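Long-range contact in translation initiation factor eIF2b-like protein (Chaetomium thermophilum, PDB 4ZEM), which is the beta subunit of eIF2B, the complex that probably exchanges GDP for GTP on eIF2 during translation initiation: residues A[285-290]-A[350-355]. Numbering follows the deposited sequence.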
loop_
_atom_site.group_PDB
_atom_site.type_symbol
_atom_site.label_atom_id
_atom_site.label_comp_id
_atom_site.label_asym_id
_atom_site.label_seq_id
_atom_site.Cartn_x
_atom_site.Cartn_y
_atom_site.Cartn_z
ATOM N N SER A 285 -13.270 1.813 11.070
ATOM C CA SER A 285 -14.457 2.521 11.538
ATOM C C SER A 285 -14.254 3.032 12.968
ATOM O O SER A 285 -13.691 2.337 13.820
ATOM C CB SER A 285 -15.695 1.625 11.456
ATOM O OG SER A 285 -15.408 0.306 11.877
ATOM N N GLY A 286 -14.706 4.258 13.210
ATOM C CA GLY A 286 -14.589 4.894 14.507
ATOM C C GLY A 286 -13.328 5.720 14.670
ATOM O O GLY A 286 -13.198 6.477 15.633
ATOM N N ALA A 287 -12.401 5.584 13.728
ATOM C CA ALA A 287 -11.153 6.339 13.775
ATOM C C ALA A 287 -11.384 7.839 13.607
ATOM O O ALA A 287 -10.703 8.653 14.226
ATOM C CB ALA A 287 -10.189 5.834 12.709
ATOM N N CYS A 288 -12.351 8.198 12.769
ATOM C CA CYS A 288 -12.661 9.600 12.519
ATOM C C CYS A 288 -13.102 10.324 13.793
ATOM O O CYS A 288 -12.757 11.486 14.011
ATOM C CB CYS A 288 -13.736 9.719 11.441
ATOM S SG CYS A 288 -14.051 11.414 10.915
ATOM N N ILE A 289 -13.859 9.629 14.631
ATOM C CA ILE A 289 -14.291 10.184 15.904
ATOM C C ILE A 289 -13.084 10.454 16.803
ATOM O O ILE A 289 -13.006 11.488 17.464
ATOM C CB ILE A 289 -15.285 9.244 16.617
ATOM C CG1 ILE A 289 -16.446 8.905 15.683
ATOM C CG2 ILE A 289 -15.809 9.882 17.895
ATOM C CD1 ILE A 289 -17.493 8.000 16.295
ATOM N N ALA A 290 -12.149 9.512 16.830
ATOM C CA ALA A 290 -10.935 9.667 17.621
ATOM C C ALA A 290 -10.088 10.808 17.068
ATOM O O ALA A 290 -9.466 11.566 17.822
ATOM C CB ALA A 290 -10.143 8.370 17.641
ATOM N N ASP A 350 -13.981 4.054 7.764
ATOM C CA ASP A 350 -14.367 5.443 7.886
ATOM C C ASP A 350 -13.417 6.285 7.070
ATOM O O ASP A 350 -12.361 5.826 6.642
ATOM C CB ASP A 350 -14.348 5.907 9.343
ATOM C CG ASP A 350 -15.604 5.539 10.091
ATOM O OD1 ASP A 350 -16.499 4.885 9.505
ATOM O OD2 ASP A 350 -15.694 5.915 11.274
ATOM N N TYR A 351 -13.828 7.517 6.824
ATOM C CA TYR A 351 -13.024 8.449 6.069
ATOM C C TYR A 351 -12.607 9.591 6.985
ATOM O O TYR A 351 -13.420 10.118 7.745
ATOM C CB TYR A 351 -13.797 8.955 4.852
ATOM C CG TYR A 351 -13.191 10.160 4.182
ATOM C CD1 TYR A 351 -12.173 10.015 3.247
ATOM C CD2 TYR A 351 -13.659 11.441 4.453
ATOM C CE1 TYR A 351 -11.616 11.114 2.620
ATOM C CE2 TYR A 351 -13.113 12.546 3.828
ATOM C CZ TYR A 351 -12.091 12.376 2.910
ATOM O OH TYR A 351 -11.537 13.467 2.280
ATOM N N ILE A 352 -11.334 9.953 6.943
ATOM C CA ILE A 352 -10.873 11.095 7.710
ATOM C C ILE A 352 -10.481 12.193 6.738
ATOM O O ILE A 352 -9.611 11.988 5.893
ATOM C CB ILE A 352 -9.679 10.726 8.605
ATOM C CG1 ILE A 352 -10.100 9.685 9.642
ATOM C CG2 ILE A 352 -9.106 11.968 9.275
ATOM C CD1 ILE A 352 -9.026 9.357 10.640
ATOM N N PRO A 353 -11.122 13.366 6.849
ATOM C CA PRO A 353 -10.781 14.499 5.983
ATOM C C PRO A 353 -9.400 15.053 6.356
ATOM O O PRO A 353 -8.950 14.846 7.485
ATOM C CB PRO A 353 -11.908 15.501 6.253
ATOM C CG PRO A 353 -12.401 15.165 7.604
ATOM C CD PRO A 353 -12.214 13.687 7.785
ATOM N N PRO A 354 -8.723 15.726 5.411
ATOM C CA PRO A 354 -7.345 16.191 5.638
ATOM C C PRO A 354 -7.172 17.180 6.804
ATOM O O PRO A 354 -6.089 17.230 7.394
ATOM C CB PRO A 354 -6.988 16.862 4.304
ATOM C CG PRO A 354 -8.317 17.219 3.691
ATOM C CD PRO A 354 -9.208 16.083 4.065
ATOM N N ASP A 355 -8.208 17.944 7.132
ATOM C CA ASP A 355 -8.134 18.893 8.243
ATOM C C ASP A 355 -7.838 18.211 9.581
ATOM O O ASP A 355 -7.186 18.792 10.445
ATOM C CB ASP A 355 -9.424 19.709 8.336
ATOM C CG ASP A 355 -9.355 20.988 7.524
ATOM O OD1 ASP A 355 -8.398 21.134 6.734
ATOM O OD2 ASP A 355 -10.246 21.852 7.677
#
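The backbone N of Gly286 donates to OD2 of Asp350 at 2.7 Å, a nearly straight bond with an N-H...O angle of 168°. Gly286 is the N-cap residue of helix 287-296, and the contact is made where that helix leaves strand 281-284, the middle strand of a small antiparallel three-stranded sheet, and turns past the edge strand 349-352. This sheet accompanies the larger, mainly parallel sheet of the Rossmann-like domain of the eIF2B alpha/beta/delta family.

The N-H does not arrive in the plane of the carboxylate; it comes from above, 62° out of it. CG of Asp350 lies beside its own backbone N (chi1 -82°), which lays the carboxylate over the Ser285-Gly286 junction, with CG 3.5 Å from CA of Ser285. OD1 turns to the serine instead, 3.9 Å from its CB. A negative carboxylate at the N-terminal end of the helix would probably be stabilised by the helix dipole. Replacing Asp350 by alanine takes away OD2, and the Gly286 N-H is then likely to lose the acceptor that ties the start of the helix to strand 349-352. Strand pairing of Asp350 with Val283 holds the aspartate in position, while OG of Ser285 bonds to Asn225.

Further along, the contact becomes apolar. Ile352 lies alongside the first helical turn: its CG1 packs 4.1 Å from CB of Cys288, and its CD1 reaches on to CB of Ala287. Ala287 also touches Phe270 of strand 267-271, in the large sheet. Cys288 carries its sulfur on the far side of CB from the main-chain N, which places SG 3.5 Å from the carbonyl O of Tyr351 and 4.3 Å from CD of Pro353.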